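Local coordinates for hydrogenase expression/formation protein HypE (Desulfovibrio vulgaris subsp. vulgaris, PDB 2Z1U), which binds ATP and magnesium ions as a dimer of identical subunits and takes part in hydrogenase maturation, probably in making the cyanide ligands of the [NiFe] centre, at residues P50-T55 against L85-R90; G77-V82 against R119-F124; E108-S113 against M141-T146; N202-K207 against E292-E297. All blocks are in the same frame, centred on the assembly; numbering follows the deposited sequence.

In the fold
Following the chain, strand 50-58 opens contact 1, and helix 70-83 then opens contact 2 before the loop and first residues of strand 87-99 (85-90) close contact 1. Helix 104-121 opens contact 3 with its middle, and its end closes contact 2; strand 141-151 then closes contact 3. Contact 2 therefore crosses contacts 1 and 3, whereas contact 1 is complete before contact 3 begins. Together they bind one mixed sheet and its helices into the N-terminal half; contacts 1 and 3 pack against the second subunit, and contact 2 shares a magnesium ion with it. Contact 4 follows separately, closing a long C-terminal loop from helix 202-212 to the turn after helix 280-291. Helix 202-212 also touches contacts 1 and 2, joining the halves.

Contact 1 (P50-T55 against L85-R90); sequences PLAMST and LGARPR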
loop_
_atom_site.group_PDB
_atom_site.type_symbol
_atom_site.label_atom_id
_atom_site.label_comp_id
_atom_site.label_asym_id
_atom_site.label_seq_id
_atom_site.Cartn_x
_atom_site.Cartn_y
_atom_site.Cartn_z
ATOM N N PRO A 50 -6.759 -3.428 -19.460
ATOM C CA PRO A 50 -6.189 -2.140 -19.070
ATOM C C PRO A 50 -6.711 -1.791 -17.684
ATOM O O PRO A 50 -7.924 -1.697 -17.485
ATOM C CB PRO A 50 -6.723 -1.164 -20.130
ATOM C CG PRO A 50 -7.398 -2.020 -21.176
ATOM C CD PRO A 50 -7.796 -3.286 -20.491
ATOM N N LEU A 51 -5.795 -1.645 -16.731
ATOM C CA LEU A 51 -6.157 -1.436 -15.335
ATOM C C LEU A 51 -5.602 -0.124 -14.829
ATOM O O LEU A 51 -4.640 0.403 -15.381
ATOM C CB LEU A 51 -5.639 -2.584 -14.459
ATOM C CG LEU A 51 -6.006 -4.009 -14.882
ATOM C CD1 LEU A 51 -5.271 -4.978 -14.016
ATOM C CD2 LEU A 51 -7.505 -4.257 -14.817
ATOM N N ALA A 52 -6.219 0.400 -13.778
ATOM C CA ALA A 52 -5.715 1.575 -13.091
ATOM C C ALA A 52 -5.333 1.191 -11.647
ATOM O O ALA A 52 -6.097 0.511 -10.967
ATOM C CB ALA A 52 -6.743 2.670 -13.112
ATOM N N MET A 53 -4.145 1.615 -11.211
ATOM C CA MET A 53 -3.634 1.302 -9.877
ATOM C C MET A 53 -3.143 2.561 -9.145
ATOM O O MET A 53 -2.380 3.366 -9.702
ATOM C CB MET A 53 -2.501 0.265 -9.969
ATOM C CG MET A 53 -1.805 -0.069 -8.639
ATOM S SD MET A 53 -0.345 -1.141 -8.856
ATOM C CE MET A 53 -0.176 -1.853 -7.223
ATOM N N SER A 54 -3.571 2.724 -7.902
ATOM C CA SER A 54 -3.184 3.873 -7.068
ATOM C C SER A 54 -2.919 3.448 -5.632
ATOM O O SER A 54 -3.587 2.528 -5.122
ATOM C CB SER A 54 -4.338 4.886 -7.063
ATOM O OG SER A 54 -4.012 6.013 -6.272
ATOM N N THR A 55 -1.972 4.104 -4.967
ATOM C CA THR A 55 -1.781 3.879 -3.531
ATOM C C THR A 55 -1.785 5.206 -2.761
ATOM O O THR A 55 -1.348 6.216 -3.278
ATOM C CB THR A 55 -0.477 3.092 -3.223
ATOM O OG1 THR A 55 -0.523 2.623 -1.874
ATOM C CG2 THR A 55 0.798 3.980 -3.389
ATOM N N LEU A 85 -8.724 7.982 -13.224
ATOM C CA LEU A 85 -8.263 7.496 -14.521
ATOM C C LEU A 85 -9.395 6.889 -15.356
ATOM O O LEU A 85 -9.140 6.117 -16.280
ATOM C CB LEU A 85 -7.142 6.472 -14.342
ATOM C CG LEU A 85 -5.882 6.713 -15.178
ATOM C CD1 LEU A 85 -5.148 7.975 -14.693
ATOM C CD2 LEU A 85 -4.959 5.494 -15.134
ATOM N N GLY A 86 -10.642 7.238 -15.040
ATOM C CA GLY A 86 -11.782 6.772 -15.824
ATOM C C GLY A 86 -11.931 5.271 -15.700
ATOM O O GLY A 86 -12.296 4.595 -16.665
ATOM N N ALA A 87 -11.641 4.754 -14.505
ATOM C CA ALA A 87 -11.688 3.325 -14.230
ATOM C C ALA A 87 -12.744 2.967 -13.191
ATOM O O ALA A 87 -13.176 3.815 -12.409
ATOM C CB ALA A 87 -10.316 2.823 -13.789
ATOM N N ARG A 88 -13.163 1.703 -13.216
ATOM C CA ARG A 88 -14.084 1.149 -12.244
ATOM C C ARG A 88 -13.234 0.449 -11.167
ATOM O O ARG A 88 -12.658 -0.595 -11.434
ATOM C CB ARG A 88 -15.017 0.138 -12.952
ATOM C CG ARG A 88 -15.993 -0.583 -12.057
ATOM C CD ARG A 88 -16.767 -1.629 -12.863
ATOM N NE ARG A 88 -17.640 -0.974 -13.836
ATOM C CZ ARG A 88 -18.002 -1.503 -14.998
ATOM N NH1 ARG A 88 -17.573 -2.712 -15.346
ATOM N NH2 ARG A 88 -18.811 -0.832 -15.809
ATOM N N PRO A 89 -13.140 1.034 -9.951
ATOM C CA PRO A 89 -12.400 0.361 -8.877
ATOM C C PRO A 89 -13.097 -0.933 -8.490
ATOM O O PRO A 89 -14.329 -0.982 -8.466
ATOM C CB PRO A 89 -12.457 1.361 -7.710
ATOM C CG PRO A 89 -12.859 2.672 -8.330
ATOM C CD PRO A 89 -13.697 2.332 -9.511
ATOM N N ARG A 90 -12.307 -1.971 -8.222
ATOM C CA ARG A 90 -12.838 -3.281 -7.925
ATOM C C ARG A 90 -12.333 -3.785 -6.585
ATOM O O ARG A 90 -13.119 -4.319 -5.776
ATOM C CB ARG A 90 -12.446 -4.285 -9.018
ATOM C CG ARG A 90 -13.014 -3.969 -10.407
ATOM C CD ARG A 90 -14.526 -4.180 -10.475
ATOM N NE ARG A 90 -14.949 -5.444 -9.877
ATOM C CZ ARG A 90 -14.830 -6.636 -10.465
ATOM N NH1 ARG A 90 -14.273 -6.736 -11.667
ATOM N NH2 ARG A 90 -15.254 -7.739 -9.848
#
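Ala52 and Ala87 bring their CA atoms to 6.3 Å, although strands 50-58 and 87-99 are not neighbours in the sheet but flank strand 141-151, which hydrogen-bonds to both. In a flat sheet, strands two places apart would lie clearly farther from each other, so the sheet must curl here toward the side on which the two alanines face each other. Their methyl groups meet directly, Ala52 CB lying 3.6 Å from Ala87 CB. Leu85, in the loop just before strand 87-99, covers the same methyl from a second direction. Its CD2 branch comes within 3.9 Å of Ala52 CB, and its own CB is almost equally near. In Leu85 a chi1 of -130°, off a staggered value, together with a chi2 of 68°, brings CD2 to the alanine. The strands belong to the N-terminal domain of the AIR synthase-related (PurM-like) fold, in which such a strongly bent sheet forms part of a barrel shared by the dimer. Pro50, Leu51 and Met53 indeed pair with an antiparallel strand of the second subunit, where Leu51 packs on its own counterpart, while Leu85 touches Asn40 of that subunit. The side chain of Leu85 lies about 8 Å from the bound ATP. Farther along strand 87-99, Arg88 NE makes a salt bridge with Glu206 OE1 of helix 202-212.

Contact 2 (G77-V82 against R119-F124); sequences GTVNDV and REAGVF. With MG (magnesium ion), chain C; ATP (adenosine-5'-triphosphate), chain D.
Val79 presents both of its methyls to Ala121, with CG2 4.0 Å from Ala121 CB and CG1 hardly farther. The same CG2 also meets Val123 CG1 at 4.2 Å, so it sits over the end of helix 104-121 and the residue leading into the next strand. Between these two partners Gly122, with positive phi, ends the helix in a Schellman motif that turns the chain toward strand 124-133 of the PurM-like N-terminal domain. Helix 70-83 thus packs on this helix end through Val79, while Asp81 serves the ATP site. Asp81 OD2 binds the magnesium ion at 2.2 Å, and ATP O2B binds it at 2.0 Å. Water 1, Asp220 and Asp41 of the second subunit are further ligands. Outside this shell, Thr78 OG1 hydrogen-bonds to Thr145 OG1 and Tyr58 OH, tying the helix to the sheet. Asn202 ND2 donates to Ala121 O at the helix end.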
loop_
_atom_site.group_PDB
_atom_site.type_symbol
_atom_site.label_atom_id
_atom_site.label_comp_id
_atom_site.label_asym_id
_atom_site.label_seq_id
_atom_site.Cartn_x
_atom_site.Cartn_y
_atom_site.Cartn_z
ATOM N N GLY A 77 -10.750 7.687 -0.476
ATOM C CA GLY A 77 -9.658 8.409 -1.176
ATOM C C GLY A 77 -9.048 7.536 -2.270
ATOM O O GLY A 77 -8.714 8.019 -3.364
ATOM N N THR A 78 -8.912 6.245 -1.983
ATOM C CA THR A 78 -8.252 5.319 -2.901
ATOM C C THR A 78 -9.226 4.845 -4.009
ATOM O O THR A 78 -8.847 4.755 -5.190
ATOM C CB THR A 78 -7.573 4.174 -2.126
ATOM O OG1 THR A 78 -6.421 4.713 -1.457
ATOM C CG2 THR A 78 -7.119 3.067 -3.050
ATOM N N VAL A 79 -10.472 4.580 -3.620
ATOM C CA VAL A 79 -11.571 4.390 -4.577
ATOM C C VAL A 79 -11.599 5.604 -5.542
ATOM O O VAL A 79 -11.639 5.433 -6.771
ATOM C CB VAL A 79 -12.942 4.205 -3.851
ATOM C CG1 VAL A 79 -14.137 4.411 -4.814
ATOM C CG2 VAL A 79 -13.044 2.827 -3.187
ATOM N N ASN A 80 -11.539 6.824 -4.987
ATOM C CA ASN A 80 -11.542 8.035 -5.808
ATOM C C ASN A 80 -10.343 8.149 -6.755
ATOM O O ASN A 80 -10.528 8.445 -7.936
ATOM C CB ASN A 80 -11.696 9.321 -4.947
ATOM C CG ASN A 80 -13.052 9.386 -4.260
ATOM O OD1 ASN A 80 -13.941 8.576 -4.546
ATOM N ND2 ASN A 80 -13.198 10.285 -3.305
ATOM N N ASP A 81 -9.128 7.927 -6.252
ATOM C CA ASP A 81 -7.939 8.047 -7.094
ATOM C C ASP A 81 -7.963 7.093 -8.304
ATOM O O ASP A 81 -7.635 7.486 -9.419
ATOM C CB ASP A 81 -6.651 7.856 -6.269
ATOM C CG ASP A 81 -5.910 9.170 -6.044
ATOM O OD1 ASP A 81 -4.865 9.206 -5.354
ATOM O OD2 ASP A 81 -6.358 10.181 -6.603
ATOM N N VAL A 82 -8.322 5.837 -8.062
ATOM C CA VAL A 82 -8.512 4.877 -9.157
ATOM C C VAL A 82 -9.540 5.399 -10.177
ATOM O O VAL A 82 -9.307 5.323 -11.392
ATOM C CB VAL A 82 -8.916 3.492 -8.631
ATOM C CG1 VAL A 82 -9.351 2.569 -9.797
ATOM C CG2 VAL A 82 -7.754 2.855 -7.827
ATOM N N ARG A 119 -18.272 -1.646 0.975
ATOM C CA ARG A 119 -19.582 -2.160 0.542
ATOM C C ARG A 119 -20.342 -1.131 -0.268
ATOM O O ARG A 119 -20.888 -1.459 -1.320
ATOM C CB ARG A 119 -20.460 -2.578 1.725
ATOM C CG ARG A 119 -20.070 -3.872 2.344
ATOM C CD ARG A 119 -21.004 -4.242 3.499
ATOM N NE ARG A 119 -20.144 -4.591 4.618
ATOM C CZ ARG A 119 -20.092 -3.941 5.774
ATOM N NH1 ARG A 119 -20.915 -2.931 6.027
ATOM N NH2 ARG A 119 -19.223 -4.340 6.697
ATOM N N GLU A 120 -20.380 0.099 0.238
ATOM C CA GLU A 120 -21.106 1.195 -0.410
ATOM C C GLU A 120 -20.503 1.555 -1.756
ATOM O O GLU A 120 -21.231 1.882 -2.691
ATOM C CB GLU A 120 -21.172 2.428 0.509
ATOM C CG GLU A 120 -21.976 2.113 1.795
ATOM C CD GLU A 120 -22.360 3.334 2.622
ATOM O OE1 GLU A 120 -21.791 4.426 2.388
ATOM O OE2 GLU A 120 -23.240 3.184 3.513
ATOM N N ALA A 121 -19.174 1.479 -1.851
ATOM C CA ALA A 121 -18.479 1.696 -3.111
ATOM C C ALA A 121 -18.518 0.511 -4.087
ATOM O O ALA A 121 -18.090 0.649 -5.236
ATOM C CB ALA A 121 -17.016 2.170 -2.860
ATOM N N GLY A 122 -19.006 -0.651 -3.642
ATOM C CA GLY A 122 -19.064 -1.833 -4.512
ATOM C C GLY A 122 -17.689 -2.443 -4.750
ATOM O O GLY A 122 -17.407 -2.979 -5.819
ATOM N N VAL A 123 -16.857 -2.371 -3.718
ATOM C CA VAL A 123 -15.463 -2.730 -3.762
ATOM C C VAL A 123 -15.191 -3.778 -2.647
ATOM O O VAL A 123 -15.892 -3.815 -1.640
ATOM C CB VAL A 123 -14.656 -1.374 -3.641
ATOM C CG1 VAL A 123 -13.729 -1.302 -2.452
ATOM C CG2 VAL A 123 -14.023 -0.964 -4.967
ATOM N N PHE A 124 -14.205 -4.651 -2.832
ATOM C CA PHE A 124 -13.791 -5.538 -1.761
ATOM C C PHE A 124 -12.363 -5.274 -1.317
ATOM O O PHE A 124 -11.502 -5.011 -2.138
ATOM C CB PHE A 124 -13.895 -7.002 -2.184
ATOM C CG PHE A 124 -15.312 -7.488 -2.315
ATOM C CD1 PHE A 124 -16.072 -7.747 -1.181
ATOM C CD2 PHE A 124 -15.896 -7.637 -3.570
ATOM C CE1 PHE A 124 -17.395 -8.190 -1.284
ATOM C CE2 PHE A 124 -17.219 -8.068 -3.696
ATOM C CZ PHE A 124 -17.968 -8.357 -2.546
HETATM MG MG MG C . -5.879 12.319 -6.363
HETATM P PG ATP D . -2.905 13.108 -2.214
HETATM O O1G ATP D . -1.866 12.080 -1.728
HETATM O O2G ATP D . -2.541 14.502 -1.809
HETATM O O3G ATP D . -4.349 12.738 -1.906
HETATM P PB ATP D . -2.797 12.101 -4.945
HETATM O O1B ATP D . -2.641 10.763 -4.194
HETATM O O2B ATP D . -3.869 12.203 -5.987
HETATM O O3B ATP D . -2.865 13.241 -3.821
HETATM P PA ATP D . 0.026 12.477 -4.995
HETATM O O1A ATP D . 0.278 13.956 -4.713
HETATM O O2A ATP D . 0.151 11.624 -3.764
HETATM O O3A ATP D . -1.422 12.340 -5.747
HETATM O "O5'" ATP D . 0.926 11.941 -6.167
HETATM C "C5'" ATP D . 1.239 12.736 -7.319
HETATM C "C4'" ATP D . 1.971 11.834 -8.289
HETATM O "O4'" ATP D . 3.248 11.532 -7.693
HETATM C "C3'" ATP D . 1.264 10.507 -8.508
HETATM O "O3'" ATP D . 1.425 10.137 -9.892
HETATM C "C2'" ATP D . 2.024 9.508 -7.631
HETATM O "O2'" ATP D . 2.020 8.214 -8.239
HETATM C "C1'" ATP D . 3.443 10.107 -7.580
HETATM N N9 ATP D . 4.154 9.847 -6.299
HETATM C C8 ATP D . 3.948 10.442 -5.115
HETATM N N7 ATP D . 4.802 9.953 -4.185
HETATM C C5 ATP D . 5.527 9.003 -4.804
HETATM C C6 ATP D . 6.610 8.071 -4.409
HETATM N N6 ATP D . 7.045 8.060 -3.130
HETATM N N1 ATP D . 7.103 7.265 -5.343
HETATM C C2 ATP D . 6.681 7.240 -6.622
HETATM N N3 ATP D . 5.704 8.078 -7.044
HETATM C C4 ATP D . 5.121 8.951 -6.183
HETATM O O HOH W 1 -5.035 14.663 -6.109
#

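Contact 3 (E108-S113 against M141-T146); sequences ERVVAS and MFINTT
The meeting surfaces of Val110, Met141 and Ile143 are aliphatic; the side chain of Phe96, on neighbouring strand 87-99, touches Met141 and Ile143, and Ile70 of helix 70-83 reaches all three. The arrangement is a helix layered on a sheet, as expected of the PurM-like N-terminal domain: within residues 108-113 of helix 104-121, Val110 is the residue that meets strand 141-151. Val111 and Ala112 of the same helix pack on helix 17-31. Other residues of the strand, Phe142, Asn144 and Thr146, touch the second subunit, and Thr146 OG1 hydrogen-bonds to Thr146 OG1 of that subunit. Met141 comes to Val110 tip to tip. Its CG stands anti to the backbone N (chi1 174°) and the chain stays extended to the methyl, which carries sulfur and methyl out to the helix. Met141 SD lies 4.1 Å from Val110 CG2; the modelled approach of the methyl to the other branch is too short to be trusted. Ile143 also meets the valine end-on. Its CG1 is anti to the carbonyl carbon, and with chi2 at 174° the terminal methyl is carried outward, placing Ile143 CD1 3.7 Å from Val110 CG1.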
loop_
_atom_site.group_PDB
_atom_site.type_symbol
_atom_site.label_atom_id
_atom_site.label_comp_id
_atom_site.label_asym_id
_atom_site.label_seq_id
_atom_site.Cartn_x
_atom_site.Cartn_y
_atom_site.Cartn_z
ATOM N N GLU A 108 -11.425 -1.245 15.953
ATOM C CA GLU A 108 -12.678 -1.846 15.482
ATOM C C GLU A 108 -13.631 -0.840 14.811
ATOM O O GLU A 108 -14.249 -1.160 13.797
ATOM C CB GLU A 108 -13.402 -2.603 16.613
ATOM C CG GLU A 108 -14.751 -3.183 16.182
ATOM C CD GLU A 108 -15.213 -4.364 17.014
ATOM O OE1 GLU A 108 -15.430 -4.206 18.240
ATOM O OE2 GLU A 108 -15.388 -5.447 16.422
ATOM N N ARG A 109 -13.758 0.357 15.382
ATOM C CA ARG A 109 -14.544 1.421 14.762
ATOM C C ARG A 109 -13.998 1.803 13.382
ATOM O O ARG A 109 -14.763 2.011 12.439
ATOM C CB ARG A 109 -14.576 2.658 15.653
ATOM C CG ARG A 109 -15.502 2.538 16.859
ATOM C CD ARG A 109 -15.728 3.915 17.483
ATOM N NE ARG A 109 -14.607 4.325 18.332
ATOM C CZ ARG A 109 -14.308 5.586 18.645
ATOM N NH1 ARG A 109 -15.034 6.604 18.177
ATOM N NH2 ARG A 109 -13.265 5.830 19.430
ATOM N N VAL A 110 -12.674 1.878 13.270
ATOM C CA VAL A 110 -12.019 2.233 12.004
ATOM C C VAL A 110 -12.213 1.122 10.970
ATOM O O VAL A 110 -12.550 1.391 9.809
ATOM C CB VAL A 110 -10.522 2.513 12.203
ATOM C CG1 VAL A 110 -9.806 2.622 10.845
ATOM C CG2 VAL A 110 -10.325 3.786 13.022
ATOM N N VAL A 111 -12.007 -0.121 11.410
ATOM C CA VAL A 111 -12.221 -1.305 10.579
ATOM C C VAL A 111 -13.683 -1.385 10.119
ATOM O O VAL A 111 -13.943 -1.622 8.940
ATOM C CB VAL A 111 -11.778 -2.614 11.307
ATOM C CG1 VAL A 111 -12.251 -3.830 10.552
ATOM C CG2 VAL A 111 -10.252 -2.637 11.458
ATOM N N ALA A 112 -14.625 -1.187 11.044
ATOM C CA ALA A 112 -16.061 -1.113 10.710
ATOM C C ALA A 112 -16.366 -0.048 9.636
ATOM O O ALA A 112 -17.114 -0.313 8.689
ATOM C CB ALA A 112 -16.897 -0.860 11.971
ATOM N N SER A 113 -15.796 1.146 9.793
ATOM C CA SER A 113 -15.899 2.190 8.783
ATOM C C SER A 113 -15.392 1.761 7.409
ATOM O O SER A 113 -16.035 2.051 6.405
ATOM C CB SER A 113 -15.139 3.448 9.216
ATOM O OG SER A 113 -15.878 4.176 10.178
ATOM N N MET A 141 -1.988 5.293 14.646
ATOM C CA MET A 141 -2.413 4.516 13.481
ATOM C C MET A 141 -2.263 5.235 12.156
ATOM O O MET A 141 -2.765 6.359 11.987
ATOM C CB MET A 141 -3.881 4.135 13.668
ATOM C CG MET A 141 -4.548 3.448 12.504
ATOM S SD MET A 141 -6.272 3.268 12.969
ATOM C CE MET A 141 -6.899 2.602 11.480
ATOM N N PHE A 142 -1.606 4.555 11.213
ATOM C CA PHE A 142 -1.606 4.955 9.815
ATOM C C PHE A 142 -2.177 3.807 8.997
ATOM O O PHE A 142 -2.069 2.641 9.389
ATOM C CB PHE A 142 -0.188 5.279 9.316
ATOM C CG PHE A 142 0.551 6.293 10.163
ATOM C CD1 PHE A 142 1.872 6.069 10.530
ATOM C CD2 PHE A 142 -0.077 7.456 10.604
ATOM C CE1 PHE A 142 2.557 6.987 11.310
ATOM C CE2 PHE A 142 0.601 8.383 11.388
ATOM C CZ PHE A 142 1.917 8.147 11.737
ATOM N N ILE A 143 -2.776 4.130 7.854
ATOM C CA ILE A 143 -3.293 3.095 6.966
ATOM C C ILE A 143 -2.837 3.428 5.559
ATOM O O ILE A 143 -2.969 4.580 5.113
ATOM C CB ILE A 143 -4.856 3.035 6.979
ATOM C CG1 ILE A 143 -5.409 3.002 8.405
ATOM C CG2 ILE A 143 -5.372 1.834 6.162
ATOM C CD1 ILE A 143 -6.970 3.084 8.481
ATOM N N ASN A 144 -2.291 2.432 4.866
ATOM C CA ASN A 144 -2.132 2.537 3.436
ATOM C C ASN A 144 -3.205 1.707 2.742
ATOM O O ASN A 144 -3.527 0.581 3.173
ATOM C CB ASN A 144 -0.745 2.054 3.000
ATOM C CG ASN A 144 -0.568 2.117 1.485
ATOM O OD1 ASN A 144 -1.039 1.237 0.778
ATOM N ND2 ASN A 144 0.112 3.159 0.993
ATOM N N THR A 145 -3.777 2.252 1.669
ATOM C CA THR A 145 -4.624 1.436 0.809
ATOM C C THR A 145 -4.172 1.547 -0.638
ATOM O O THR A 145 -3.731 2.604 -1.071
ATOM C CB THR A 145 -6.134 1.766 0.923
ATOM O OG1 THR A 145 -6.367 3.148 0.678
ATOM C CG2 THR A 145 -6.708 1.362 2.314
ATOM N N THR A 146 -4.277 0.438 -1.369
ATOM C CA THR A 146 -3.960 0.441 -2.792
ATOM C C THR A 146 -5.207 -0.067 -3.513
ATOM O O THR A 146 -5.849 -1.028 -3.072
ATOM C CB THR A 146 -2.728 -0.450 -3.073
ATOM O OG1 THR A 146 -1.635 0.033 -2.283
ATOM C CG2 THR A 146 -2.323 -0.450 -4.543
#

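Contact 4 (N202-K207 against E292-E297); sequences NRVVEK and EGPHGE
Val204, on helix 202-212, points its CB toward Gly293, the first residue of a type II beta turn that runs to Gly296. From CB the side chain forks into two methyls. CG1, anti to the backbone N (chi1 -157°), lies 4.1 Å from Gly293 CA. CG2, anti to the carbonyl carbon, comes closer, at 3.4 Å from Gly293 CA, a tight carbon contact against a residue without a side chain; CG2 also lies beside the ring of Pro294, at a modelled separation too short to be trusted. The turn itself is closed by Gly296 N donating to Gly293 O at 2.9 Å, with Pro294 and His295 at its corners. The contact joins two surface elements of the AIR synthase-related C-terminal domain, and helix 280-291 backs it, since Val289 touches both Val204 and Lys207. The residue preceding Val204, Arg203, hydrogen-bonds through NH2 to Glu120 O near the end of helix 104-121, in the N-terminal domain. One turn on from Val204, Lys207 runs out fully extended toward Glu292. Their charged ends remain 4.5 Å apart, too far for a salt bridge, and a water joins them: it accepts from Lys207 NZ at 2.8 Å and donates to Glu292 OE2 at 2.8 Å.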
loop_
_atom_site.group_PDB
_atom_site.type_symbol
_atom_site.label_atom_id
_atom_site.label_comp_id
_atom_site.label_asym_id
_atom_site.label_seq_id
_atom_site.Cartn_x
_atom_site.Cartn_y
_atom_site.Cartn_z
ATOM N N ASN A 202 -16.818 6.962 -7.323
ATOM C CA ASN A 202 -16.750 6.008 -8.440
ATOM C C ASN A 202 -18.011 5.934 -9.302
ATOM O O ASN A 202 -17.927 5.781 -10.529
ATOM C CB ASN A 202 -16.295 4.604 -7.978
ATOM C CG ASN A 202 -17.183 4.013 -6.897
ATOM O OD1 ASN A 202 -17.525 4.673 -5.925
ATOM N ND2 ASN A 202 -17.535 2.751 -7.053
ATOM N N ARG A 203 -19.177 6.010 -8.661
ATOM C CA ARG A 203 -20.452 5.919 -9.379
ATOM C C ARG A 203 -20.708 7.161 -10.267
ATOM O O ARG A 203 -21.128 7.018 -11.414
ATOM C CB ARG A 203 -21.607 5.645 -8.411
ATOM C CG ARG A 203 -21.470 4.253 -7.726
ATOM C CD ARG A 203 -22.510 4.011 -6.651
ATOM N NE ARG A 203 -22.117 2.852 -5.830
ATOM C CZ ARG A 203 -22.526 1.597 -6.020
ATOM N NH1 ARG A 203 -23.387 1.295 -6.989
ATOM N NH2 ARG A 203 -22.094 0.630 -5.216
ATOM N N VAL A 204 -20.448 8.363 -9.752
ATOM C CA VAL A 204 -20.537 9.576 -10.603
ATOM C C VAL A 204 -19.564 9.489 -11.787
ATOM O O VAL A 204 -19.934 9.829 -12.904
ATOM C CB VAL A 204 -20.264 10.917 -9.834
ATOM C CG1 VAL A 204 -20.915 12.117 -10.582
ATOM C CG2 VAL A 204 -20.855 10.858 -8.474
ATOM N N VAL A 205 -18.322 9.058 -11.528
ATOM C CA VAL A 205 -17.300 8.929 -12.584
ATOM C C VAL A 205 -17.707 7.921 -13.660
ATOM O O VAL A 205 -17.569 8.197 -14.846
ATOM C CB VAL A 205 -15.887 8.576 -12.031
ATOM C CG1 VAL A 205 -14.907 8.269 -13.169
ATOM C CG2 VAL A 205 -15.326 9.725 -11.191
ATOM N N GLU A 206 -18.200 6.749 -13.247
ATOM C CA GLU A 206 -18.663 5.760 -14.210
ATOM C C GLU A 206 -19.713 6.364 -15.169
ATOM O O GLU A 206 -19.593 6.228 -16.397
ATOM C CB GLU A 206 -19.166 4.479 -13.506
ATOM C CG GLU A 206 -19.753 3.434 -14.483
ATOM C CD GLU A 206 -19.742 2.017 -13.947
ATOM O OE1 GLU A 206 -18.834 1.674 -13.164
ATOM O OE2 GLU A 206 -20.628 1.222 -14.337
ATOM N N LYS A 207 -20.712 7.063 -14.620
ATOM C CA LYS A 207 -21.756 7.666 -15.454
ATOM C C LYS A 207 -21.200 8.775 -16.343
ATOM O O LYS A 207 -21.617 8.905 -17.489
ATOM C CB LYS A 207 -22.938 8.188 -14.634
ATOM C CG LYS A 207 -24.142 8.513 -15.510
ATOM C CD LYS A 207 -25.337 9.012 -14.724
ATOM C CE LYS A 207 -26.580 8.999 -15.611
ATOM N NZ LYS A 207 -27.778 9.447 -14.865
ATOM N N GLU A 292 -26.113 15.151 -9.380
ATOM C CA GLU A 292 -26.704 13.967 -8.770
ATOM C C GLU A 292 -25.685 13.125 -8.013
ATOM O O GLU A 292 -26.069 12.167 -7.357
ATOM C CB GLU A 292 -27.478 13.139 -9.804
ATOM C CG GLU A 292 -28.558 13.933 -10.487
ATOM C CD GLU A 292 -29.608 13.072 -11.160
ATOM O OE1 GLU A 292 -30.713 13.572 -11.363
ATOM O OE2 GLU A 292 -29.336 11.905 -11.481
ATOM N N GLY A 293 -24.411 13.528 -8.052
ATOM C CA GLY A 293 -23.336 12.813 -7.351
ATOM C C GLY A 293 -23.183 13.272 -5.915
ATOM O O GLY A 293 -23.853 14.207 -5.501
ATOM N N PRO A 294 -22.280 12.644 -5.147
ATOM C CA PRO A 294 -22.140 13.058 -3.754
ATOM C C PRO A 294 -21.808 14.561 -3.697
ATOM O O PRO A 294 -21.021 15.047 -4.534
ATOM C CB PRO A 294 -20.925 12.229 -3.267
ATOM C CG PRO A 294 -20.940 11.003 -4.152
ATOM C CD PRO A 294 -21.311 11.586 -5.493
ATOM N N HIS A 295 -22.440 15.274 -2.759
ATOM C CA HIS A 295 -22.251 16.713 -2.546
ATOM C C HIS A 295 -22.595 17.584 -3.758
ATOM O O HIS A 295 -22.292 18.782 -3.792
ATOM C CB HIS A 295 -20.837 17.011 -2.018
ATOM C CG HIS A 295 -20.412 16.072 -0.935
ATOM N ND1 HIS A 295 -21.058 16.007 0.281
ATOM C CD2 HIS A 295 -19.456 15.117 -0.904
ATOM C CE1 HIS A 295 -20.507 15.062 1.020
ATOM N NE2 HIS A 295 -19.531 14.510 0.324
ATOM N N GLY A 296 -23.306 16.991 -4.715
ATOM C CA GLY A 296 -23.619 17.669 -5.963
ATOM C C GLY A 296 -24.590 18.823 -5.894
ATOM O O GLY A 296 -24.795 19.482 -6.917
ATOM N N GLU A 297 -25.228 19.101 -4.686
ATOM C CA GLU A 297 -26.009 20.325 -4.551
ATOM C C GLU A 297 -25.265 21.516 -5.145
ATOM O O GLU A 297 -25.868 22.482 -5.558
ATOM C CB GLU A 297 -26.325 20.592 -3.078
ATOM C CG GLU A 297 -25.113 20.523 -2.163
ATOM C CD GLU A 297 -24.836 19.117 -1.668
ATOM O OE1 GLU A 297 -24.120 18.972 -0.654
ATOM O OE2 GLU A 297 -25.331 18.157 -2.295
HETATM O O HOH W 2 -27.446 11.849 -13.564
#